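Local coordinates for protein 3'-5'-exonuclease (Saccharomyces cerevisiae, PDB 3E2V) that probably cuts double-stranded DNA as a magnesium-dependent TatD-family nuclease, with both endonuclease and 3'-to-5' exonuclease activity, at residues 160-168 with 177-185; 254-262 with 282-293. One frame throughout, in Å; residues are numbered along the deposited sequence.

Overall arrangement
Both contacts lie in the TIM-type barrel of a TatD-type metallo-dependent hydrolase, around one parallel eight-stranded sheet, and they follow one another along the chain. Contact 1 packs strand 156-165 on helix 174-187, the helix that comes next in sequence; contact 2, outside the strands, joins the start of helix 259-268, just beyond strand 250-252, to helix 284-291, which follows strand 272-276. Their centres are 22 Å apart and their nearest atoms about 7 Å. The magnesium region relates them: 160-168 carries Glu-161, a magnesium-binding residue of this protein, though the ion in this model is held by His-253 and Asp-303, and 254-262 begins right after His-253. Each contact thus joins chain beside a magnesium-binding residue to an outer helix.

Contact 1. Residues 160-168 with 177-185; sequences GEIGLDYDR and QKVFFEEQL
The backbone O of Asp-165 is gripped from opposite faces of its plane, by Arg-168 N of its own type I turn and by the amide of Gln-177, whose NE2 donates to it at 3.0 Å. NE2 stands above that carbonyl plane, while Asp-165 O lies nearly in the amide plane. The other end of the same amide, Gln-177 OE1, accepts from Asp-165 N at 2.8 Å in an almost straight bond (172°). Glutamine suits the place because one flat group both donates and accepts, and its chain, extended beyond CG (chi2 -170°), carries it from the helix to the strand end. With an alanine here, Asp-165 N would probably lose its acceptor and Asp-165 O one of its two donors, leaving the strand end less firmly tied. Tyr-166 turns its ring edge to OE1, while its hydroxyl, bonded to Asp-209, lies against the aliphatic part of Lys-178.

Further along the helix, Gly-163 CA sits over the face of Phe-181, 3.6 Å from the ring centroid, a CH-pi contact; a CB at its backbone angles would point away from the helix and jam against Ile-162 O, which explains the glycine. Leu-185 CD1 lies over the opposite face, toward its rim. Ile-162 fills the edge with CG1, placed between its backbone N and carbonyl carbon (chi1 60°), and its CD1 reaches Leu-185 CD2 at 3.7 Å. A water lies 2.8 Å from Gly-163 O and near Gln-177 O, between the backbones. Asp-165 OD1 accepts from Asp-167 N, an Asx turn, while OD2 meets Arg-204 (salt bridge) and His-202. This is the beta-alpha packing of a TIM barrel: a helix against the strand before it, which bears Glu-161, a magnesium-binding residue not holding the ion in this model.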
loop_
_atom_site.group_PDB
_atom_site.type_symbol
_atom_site.label_atom_id
_atom_site.label_comp_id
_atom_site.label_asym_id
_atom_site.label_seq_id
_atom_site.Cartn_x
_atom_site.Cartn_y
_atom_site.Cartn_z
ATOM N N GLY A 160 5.570 -5.157 3.646
ATOM C CA GLY A 160 5.099 -4.926 2.281
ATOM C C GLY A 160 5.726 -3.640 1.781
ATOM O O GLY A 160 6.517 -3.055 2.513
ATOM N N GLU A 161 5.435 -3.178 0.559
ATOM C CA GLU A 161 4.565 -3.829 -0.421
ATOM C C GLU A 161 5.260 -5.026 -1.045
ATOM O O GLU A 161 6.319 -4.843 -1.636
ATOM C CB GLU A 161 4.271 -2.844 -1.550
ATOM C CG GLU A 161 3.303 -1.764 -1.189
ATOM C CD GLU A 161 2.822 -0.979 -2.394
ATOM O OE1 GLU A 161 2.360 -1.597 -3.380
ATOM O OE2 GLU A 161 2.907 0.261 -2.342
ATOM N N ILE A 162 4.672 -6.220 -0.939
ATOM C CA ILE A 162 5.215 -7.403 -1.612
ATOM C C ILE A 162 4.116 -8.094 -2.410
ATOM O O ILE A 162 2.936 -7.996 -2.065
ATOM C CB ILE A 162 5.874 -8.389 -0.614
ATOM C CG1 ILE A 162 4.872 -8.894 0.430
ATOM C CG2 ILE A 162 7.071 -7.718 0.088
ATOM C CD1 ILE A 162 5.433 -9.986 1.358
ATOM N N GLY A 163 4.492 -8.766 -3.487
ATOM C CA GLY A 163 3.501 -9.489 -4.263
ATOM C C GLY A 163 3.929 -9.691 -5.687
ATOM O O GLY A 163 5.111 -9.917 -5.968
ATOM N N LEU A 164 2.956 -9.595 -6.589
ATOM C CA LEU A 164 3.177 -9.892 -8.004
ATOM C C LEU A 164 2.556 -8.807 -8.866
ATOM O O LEU A 164 1.461 -8.321 -8.549
ATOM C CB LEU A 164 2.566 -11.252 -8.361
ATOM C CG LEU A 164 3.059 -12.484 -7.604
ATOM C CD1 LEU A 164 2.326 -13.743 -8.070
ATOM C CD2 LEU A 164 4.549 -12.674 -7.826
ATOM N N ASP A 165 3.231 -8.437 -9.954
ATOM C CA ASP A 165 2.698 -7.440 -10.880
ATOM C C ASP A 165 3.041 -7.829 -12.297
ATOM O O ASP A 165 4.129 -7.556 -12.779
ATOM C CB ASP A 165 3.272 -6.058 -10.559
ATOM C CG ASP A 165 2.562 -4.934 -11.315
ATOM O OD1 ASP A 165 2.012 -5.173 -12.405
ATOM O OD2 ASP A 165 2.542 -3.796 -10.798
ATOM N N TYR A 166 2.087 -8.466 -12.949
ATOM C CA TYR A 166 2.295 -8.997 -14.295
ATOM C C TYR A 166 2.069 -7.940 -15.377
ATOM O O TYR A 166 2.228 -8.243 -16.556
ATOM C CB TYR A 166 1.445 -10.251 -14.499
ATOM C CG TYR A 166 1.928 -11.471 -13.695
ATOM C CD1 TYR A 166 3.007 -11.380 -12.810
ATOM C CD2 TYR A 166 1.308 -12.714 -13.829
ATOM C CE1 TYR A 166 3.443 -12.493 -12.075
ATOM C CE2 TYR A 166 1.744 -13.844 -13.095
ATOM C CZ TYR A 166 2.811 -13.719 -12.232
ATOM O OH TYR A 166 3.241 -14.809 -11.519
ATOM N N ASP A 167 1.714 -6.717 -14.974
ATOM C CA ASP A 167 1.713 -5.572 -15.902
ATOM C C ASP A 167 3.095 -4.940 -15.991
ATOM O O ASP A 167 3.279 -3.953 -16.714
ATOM C CB ASP A 167 0.741 -4.486 -15.439
ATOM C CG ASP A 167 -0.719 -4.844 -15.663
ATOM O OD1 ASP A 167 -1.040 -6.002 -15.978
ATOM O OD2 ASP A 167 -1.564 -3.927 -15.523
ATOM N N ARG A 168 4.066 -5.473 -15.245
ATOM C CA ARG A 168 5.392 -4.834 -15.133
ATOM C C ARG A 168 6.549 -5.795 -15.380
ATOM O O ARG A 168 7.600 -5.688 -14.752
ATOM C CB ARG A 168 5.532 -4.176 -13.758
ATOM C CG ARG A 168 4.548 -3.037 -13.488
ATOM C CD ARG A 168 4.920 -1.747 -14.207
ATOM N NE ARG A 168 4.033 -0.625 -13.879
ATOM C CZ ARG A 168 2.812 -0.442 -14.382
ATOM N NH1 ARG A 168 2.288 -1.318 -15.230
ATOM N NH2 ARG A 168 2.099 0.622 -14.019
ATOM N N GLN A 177 9.935 -12.340 -9.709
ATOM C CA GLN A 177 8.829 -11.888 -8.861
ATOM C C GLN A 177 8.361 -13.004 -7.940
ATOM O O GLN A 177 8.181 -12.804 -6.733
ATOM C CB GLN A 177 7.659 -11.385 -9.703
ATOM C CG GLN A 177 7.942 -10.087 -10.456
ATOM C CD GLN A 177 6.686 -9.499 -11.077
ATOM O OE1 GLN A 177 5.564 -9.759 -10.608
ATOM N NE2 GLN A 177 6.865 -8.687 -12.114
ATOM N N LYS A 178 8.123 -14.181 -8.504
ATOM C CA LYS A 178 7.569 -15.280 -7.707
ATOM C C LYS A 178 8.552 -15.699 -6.620
ATOM O O LYS A 178 8.164 -15.900 -5.459
ATOM C CB LYS A 178 7.219 -16.470 -8.609
ATOM C CG LYS A 178 5.973 -16.223 -9.450
ATOM C CD LYS A 178 5.837 -17.274 -10.562
ATOM C CE LYS A 178 5.354 -18.606 -10.052
ATOM N NZ LYS A 178 5.471 -19.609 -11.175
ATOM N N VAL A 179 9.825 -15.849 -6.982
ATOM C CA VAL A 179 10.805 -16.309 -5.993
ATOM C C VAL A 179 10.947 -15.334 -4.816
ATOM O O VAL A 179 10.939 -15.752 -3.653
ATOM C CB VAL A 179 12.186 -16.584 -6.619
ATOM C CG1 VAL A 179 13.185 -16.954 -5.540
ATOM C CG2 VAL A 179 12.082 -17.722 -7.618
ATOM N N PHE A 180 11.074 -14.043 -5.114
ATOM C CA PHE A 180 11.321 -13.071 -4.048
ATOM C C PHE A 180 10.073 -12.612 -3.301
ATOM O O PHE A 180 10.178 -12.161 -2.174
ATOM C CB PHE A 180 12.252 -11.958 -4.538
ATOM C CG PHE A 180 13.643 -12.454 -4.741
ATOM C CD1 PHE A 180 14.435 -12.749 -3.634
ATOM C CD2 PHE A 180 14.118 -12.751 -6.014
ATOM C CE1 PHE A 180 15.729 -13.281 -3.800
ATOM C CE2 PHE A 180 15.400 -13.296 -6.193
ATOM C CZ PHE A 180 16.193 -13.568 -5.096
ATOM N N PHE A 181 8.896 -12.775 -3.905
ATOM C CA PHE A 181 7.655 -12.672 -3.116
ATOM C C PHE A 181 7.670 -13.774 -2.049
ATOM O O PHE A 181 7.461 -13.515 -0.851
ATOM C CB PHE A 181 6.447 -12.788 -4.050
ATOM C CG PHE A 181 5.095 -12.772 -3.367
ATOM C CD1 PHE A 181 4.848 -12.016 -2.210
ATOM C CD2 PHE A 181 4.040 -13.448 -3.955
ATOM C CE1 PHE A 181 3.566 -12.002 -1.635
ATOM C CE2 PHE A 181 2.768 -13.437 -3.409
ATOM C CZ PHE A 181 2.515 -12.715 -2.254
ATOM N N GLU A 182 7.926 -15.007 -2.485
ATOM C CA GLU A 182 7.900 -16.124 -1.559
ATOM C C GLU A 182 8.982 -16.042 -0.482
ATOM O O GLU A 182 8.696 -16.305 0.683
ATOM C CB GLU A 182 7.981 -17.456 -2.306
ATOM C CG GLU A 182 7.971 -18.655 -1.357
ATOM C CD GLU A 182 7.710 -19.961 -2.068
ATOM O OE1 GLU A 182 7.134 -19.955 -3.176
ATOM O OE2 GLU A 182 8.088 -21.004 -1.497
ATOM N N GLU A 183 10.203 -15.644 -0.841
ATOM C CA GLU A 183 11.255 -15.529 0.174
ATOM C C GLU A 183 10.926 -14.447 1.214
ATOM O O GLU A 183 11.206 -14.609 2.407
ATOM C CB GLU A 183 12.645 -15.279 -0.448
ATOM C CG GLU A 183 13.153 -16.461 -1.280
ATOM C CD GLU A 183 13.220 -17.776 -0.478
ATOM O OE1 GLU A 183 13.833 -17.799 0.624
ATOM O OE2 GLU A 183 12.654 -18.792 -0.955
ATOM N N GLN A 184 10.317 -13.349 0.763
ATOM C CA GLN A 184 9.866 -12.330 1.715
ATOM C C GLN A 184 8.726 -12.810 2.596
ATOM O O GLN A 184 8.659 -12.464 3.775
ATOM C CB GLN A 184 9.510 -11.031 0.979
ATOM C CG GLN A 184 10.763 -10.317 0.441
ATOM C CD GLN A 184 10.408 -9.026 -0.261
ATOM O OE1 GLN A 184 10.396 -7.965 0.363
ATOM N NE2 GLN A 184 10.055 -9.115 -1.551
ATOM N N LEU A 185 7.825 -13.621 2.040
ATOM C CA LEU A 185 6.814 -14.230 2.886
ATOM C C LEU A 185 7.465 -15.103 3.955
ATOM O O LEU A 185 7.035 -15.103 5.099
ATOM C CB LEU A 185 5.801 -15.027 2.063
ATOM C CG LEU A 185 4.865 -14.184 1.195
ATOM C CD1 LEU A 185 4.087 -15.109 0.288
ATOM C CD2 LEU A 185 3.925 -13.307 2.050
HETATM O O HOH W 1 7.861 -10.023 -6.200
#

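Contact 2. Residues 254-262 with 282-293; sequences SFTGSAIDL and RTEENLAVVKQI
Val-289 lies at the tight centre of this contact, and its two methyls divide the work. CG1 meets the edge of the Phe-255 ring, 3.6 Å from CE2 and in the ring plane, while CG2 lies 3.6 Å from Ala-259 N at the start of the other helix. With CG1 anti to the backbone N (chi1 176°), both branches are directed into the gap between the segments, where a compact beta-branched residue fits well. Leu-262 continues the apolar patch: its CD2 rests on Val-289 O and, at 3.8 Å, on Ile-293 CG1. Ile-274 of strand 272-276 touches Phe-255, Leu-262 and Ile-293, closing the patch against the barrel.

Toward solvent the fit is looser and water replaces direct bonds. One water donates to Gly-257 O and accepts from Asn-286 ND2; a second links Ala-259 N to Glu-285 OE2; a third donates to Ala-259 O and to Gln-292 OE1. The small methyl of Ala-259 permits Gln-292 OE1 to lie only 3.5 Å from its CB.

Each helix start is secured by its own residues. Ser-258 OG accepts from Asp-261 N at 3.0 Å, and Asp-261 OD2 accepts in return from Ser-258 N; Thr-283 OG1 accepts from Asn-286 N in a nearly straight bond (173°), and Asn-286 OD1 receives Thr-283 N. Asn-286 thus spends its oxygen on the cap and its nitrogen on the bridging water. Two helix starts closed by capping boxes, with an apolar patch around Val-289, join neighbouring outer helices of this TIM barrel, beside the loop that follows the magnesium ligand His-253.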
loop_
_atom_site.group_PDB
_atom_site.type_symbol
_atom_site.label_atom_id
_atom_site.label_comp_id
_atom_site.label_asym_id
_atom_site.label_seq_id
_atom_site.Cartn_x
_atom_site.Cartn_y
_atom_site.Cartn_z
ATOM N N SER A 254 -4.952 -1.617 -3.222
ATOM C CA SER A 254 -5.224 -1.059 -4.552
ATOM C C SER A 254 -5.856 -2.071 -5.518
ATOM O O SER A 254 -5.366 -2.284 -6.629
ATOM C CB SER A 254 -3.927 -0.475 -5.143
ATOM O OG SER A 254 -4.232 0.342 -6.270
ATOM N N PHE A 255 -6.939 -2.706 -5.071
ATOM C CA PHE A 255 -7.576 -3.748 -5.856
ATOM C C PHE A 255 -8.342 -3.210 -7.063
ATOM O O PHE A 255 -9.218 -2.351 -6.917
ATOM C CB PHE A 255 -8.535 -4.553 -4.987
ATOM C CG PHE A 255 -9.216 -5.651 -5.744
ATOM C CD1 PHE A 255 -8.502 -6.799 -6.091
ATOM C CD2 PHE A 255 -10.541 -5.531 -6.154
ATOM C CE1 PHE A 255 -9.109 -7.832 -6.805
ATOM C CE2 PHE A 255 -11.151 -6.577 -6.885
ATOM C CZ PHE A 255 -10.429 -7.714 -7.200
ATOM N N THR A 256 -8.042 -3.755 -8.247
ATOM C CA THR A 256 -8.737 -3.334 -9.477
ATOM C C THR A 256 -9.146 -4.531 -10.343
ATOM O O THR A 256 -9.436 -4.371 -11.542
ATOM C CB THR A 256 -7.860 -2.399 -10.337
ATOM O OG1 THR A 256 -6.690 -3.110 -10.736
ATOM C CG2 THR A 256 -7.462 -1.132 -9.565
ATOM N N GLY A 257 -9.182 -5.716 -9.740
ATOM C CA GLY A 257 -9.472 -6.949 -10.466
ATOM C C GLY A 257 -10.942 -7.223 -10.750
ATOM O O GLY A 257 -11.834 -6.408 -10.483
ATOM N N SER A 258 -11.183 -8.390 -11.326
ATOM C CA SER A 258 -12.514 -8.784 -11.713
ATOM C C SER A 258 -13.308 -9.359 -10.548
ATOM O O SER A 258 -12.757 -9.630 -9.479
ATOM C CB SER A 258 -12.404 -9.833 -12.815
ATOM O OG SER A 258 -11.923 -11.058 -12.282
ATOM N N ALA A 259 -14.607 -9.557 -10.755
ATOM C CA ALA A 259 -15.460 -10.222 -9.759
ATOM C C ALA A 259 -14.955 -11.635 -9.438
ATOM O O ALA A 259 -14.986 -12.061 -8.289
ATOM C CB ALA A 259 -16.911 -10.270 -10.233
ATOM N N ILE A 260 -14.481 -12.353 -10.457
ATOM C CA ILE A 260 -13.932 -13.695 -10.254
ATOM C C ILE A 260 -12.660 -13.629 -9.398
ATOM O O ILE A 260 -12.486 -14.421 -8.469
ATOM C CB ILE A 260 -13.648 -14.399 -11.612
ATOM C CG1 ILE A 260 -14.966 -14.646 -12.368
ATOM C CG2 ILE A 260 -12.925 -15.730 -11.399
ATOM C CD1 ILE A 260 -14.793 -15.001 -13.855
ATOM N N ASP A 261 -11.800 -12.660 -9.693
ATOM C CA ASP A 261 -10.580 -12.473 -8.898
ATOM C C ASP A 261 -10.929 -12.166 -7.451
ATOM O O ASP A 261 -10.302 -12.710 -6.524
ATOM C CB ASP A 261 -9.756 -11.283 -9.397
ATOM C CG ASP A 261 -9.191 -11.474 -10.773
ATOM O OD1 ASP A 261 -8.990 -12.636 -11.202
ATOM O OD2 ASP A 261 -8.927 -10.418 -11.412
ATOM N N LEU A 262 -11.913 -11.288 -7.248
ATOM C CA LEU A 262 -12.317 -10.929 -5.887
ATOM C C LEU A 262 -12.738 -12.162 -5.093
ATOM O O LEU A 262 -12.350 -12.325 -3.948
ATOM C CB LEU A 262 -13.442 -9.891 -5.880
ATOM C CG LEU A 262 -14.010 -9.584 -4.492
ATOM C CD1 LEU A 262 -12.943 -8.935 -3.586
ATOM C CD2 LEU A 262 -15.269 -8.707 -4.580
ATOM N N ARG A 282 -12.928 3.262 -11.188
ATOM C CA ARG A 282 -12.877 4.011 -12.449
ATOM C C ARG A 282 -13.983 3.680 -13.424
ATOM O O ARG A 282 -14.499 4.575 -14.101
ATOM C CB ARG A 282 -11.512 3.848 -13.116
ATOM C CG ARG A 282 -10.442 4.720 -12.456
ATOM C CD ARG A 282 -9.101 4.555 -13.108
ATOM N NE ARG A 282 -8.608 3.203 -12.883
ATOM C CZ ARG A 282 -7.347 2.826 -13.044
ATOM N NH1 ARG A 282 -6.430 3.706 -13.430
ATOM N NH2 ARG A 282 -7.017 1.559 -12.814
ATOM N N THR A 283 -14.341 2.404 -13.520
ATOM C CA THR A 283 -15.379 1.985 -14.471
ATOM C C THR A 283 -16.617 1.442 -13.767
ATOM O O THR A 283 -16.578 1.106 -12.577
ATOM C CB THR A 283 -14.870 0.867 -15.385
ATOM O OG1 THR A 283 -14.728 -0.334 -14.612
ATOM C CG2 THR A 283 -13.535 1.234 -16.018
ATOM N N GLU A 284 -17.722 1.307 -14.499
ATOM C CA GLU A 284 -18.922 0.705 -13.904
ATOM C C GLU A 284 -18.666 -0.736 -13.427
ATOM O O GLU A 284 -19.172 -1.144 -12.377
ATOM C CB GLU A 284 -20.124 0.784 -14.854
ATOM C CG GLU A 284 -20.882 2.093 -14.738
ATOM C CD GLU A 284 -22.192 2.079 -15.514
ATOM O OE1 GLU A 284 -22.654 0.981 -15.900
ATOM O OE2 GLU A 284 -22.757 3.174 -15.731
ATOM N N GLU A 285 -17.847 -1.482 -14.172
ATOM C CA GLU A 285 -17.432 -2.824 -13.742
ATOM C C GLU A 285 -16.710 -2.774 -12.399
ATOM O O GLU A 285 -17.023 -3.564 -11.503
ATOM C CB GLU A 285 -16.564 -3.522 -14.795
ATOM C CG GLU A 285 -16.121 -4.940 -14.400
ATOM C CD GLU A 285 -15.008 -5.504 -15.278
ATOM O OE1 GLU A 285 -14.590 -4.836 -16.267
ATOM O OE2 GLU A 285 -14.542 -6.626 -14.963
ATOM N N ASN A 286 -15.739 -1.866 -12.264
ATOM C CA ASN A 286 -15.061 -1.662 -10.969
ATOM C C ASN A 286 -16.071 -1.425 -9.837
ATOM O O ASN A 286 -15.938 -1.979 -8.739
ATOM C CB ASN A 286 -14.144 -0.427 -10.998
ATOM C CG ASN A 286 -12.892 -0.583 -11.861
ATOM O OD1 ASN A 286 -12.408 0.410 -12.415
ATOM N ND2 ASN A 286 -12.324 -1.788 -11.932
ATOM N N LEU A 287 -17.056 -0.557 -10.067
ATOM C CA LEU A 287 -18.026 -0.261 -9.025
ATOM C C LEU A 287 -18.834 -1.503 -8.643
ATOM O O LEU A 287 -19.100 -1.725 -7.465
ATOM C CB LEU A 287 -18.963 0.889 -9.445
ATOM C CG LEU A 287 -18.325 2.224 -9.844
ATOM C CD1 LEU A 287 -19.449 3.211 -10.170
ATOM C CD2 LEU A 287 -17.414 2.772 -8.745
ATOM N N ALA A 288 -19.194 -2.308 -9.643
ATOM C CA ALA A 288 -19.952 -3.549 -9.417
ATOM C C ALA A 288 -19.150 -4.531 -8.582
ATOM O O ALA A 288 -19.703 -5.261 -7.754
ATOM C CB ALA A 288 -20.338 -4.182 -10.745
ATOM N N VAL A 289 -17.846 -4.556 -8.818
ATOM C CA VAL A 289 -16.967 -5.439 -8.064
ATOM C C VAL A 289 -16.861 -4.933 -6.628
ATOM O O VAL A 289 -17.013 -5.712 -5.687
ATOM C CB VAL A 289 -15.574 -5.560 -8.724
ATOM C CG1 VAL A 289 -14.656 -6.415 -7.863
ATOM C CG2 VAL A 289 -15.683 -6.184 -10.112
ATOM N N VAL A 290 -16.624 -3.633 -6.445
ATOM C CA VAL A 290 -16.556 -3.042 -5.101
ATOM C C VAL A 290 -17.824 -3.312 -4.278
ATOM O O VAL A 290 -17.741 -3.575 -3.069
ATOM C CB VAL A 290 -16.199 -1.532 -5.186
ATOM C CG1 VAL A 290 -16.476 -0.798 -3.889
ATOM C CG2 VAL A 290 -14.743 -1.395 -5.569
ATOM N N LYS A 291 -18.986 -3.298 -4.931
ATOM C CA LYS A 291 -20.252 -3.538 -4.230
ATOM C C LYS A 291 -20.261 -4.922 -3.576
ATOM O O LYS A 291 -20.926 -5.109 -2.555
ATOM C CB LYS A 291 -21.445 -3.380 -5.179
ATOM C CG LYS A 291 -22.788 -3.310 -4.463
ATOM C CD LYS A 291 -23.899 -2.902 -5.412
ATOM C CE LYS A 291 -25.240 -2.884 -4.707
ATOM N NZ LYS A 291 -26.355 -2.616 -5.669
ATOM N N GLN A 292 -19.506 -5.863 -4.154
ATOM C CA GLN A 292 -19.450 -7.248 -3.661
ATOM C C GLN A 292 -18.433 -7.487 -2.548
ATOM O O GLN A 292 -18.399 -8.573 -1.959
ATOM C CB GLN A 292 -19.178 -8.223 -4.808
ATOM C CG GLN A 292 -20.273 -8.224 -5.885
ATOM C CD GLN A 292 -19.857 -8.958 -7.137
ATOM O OE1 GLN A 292 -18.716 -8.849 -7.588
ATOM N NE2 GLN A 292 -20.795 -9.698 -7.726
ATOM N N ILE A 293 -17.594 -6.496 -2.260
ATOM C CA ILE A 293 -16.648 -6.645 -1.148
ATOM C C ILE A 293 -17.400 -6.549 0.189
ATOM O O ILE A 293 -18.065 -5.544 0.447
ATOM C CB ILE A 293 -15.564 -5.545 -1.154
ATOM C CG1 ILE A 293 -14.802 -5.510 -2.487
ATOM C CG2 ILE A 293 -14.583 -5.778 0.012
ATOM C CD1 ILE A 293 -13.973 -4.226 -2.694
HETATM O O HOH W 2 -12.648 -3.865 -9.944
HETATM O O HOH W 3 -15.898 -8.474 -13.235
HETATM O O HOH W 4 -17.079 -11.027 -6.730
#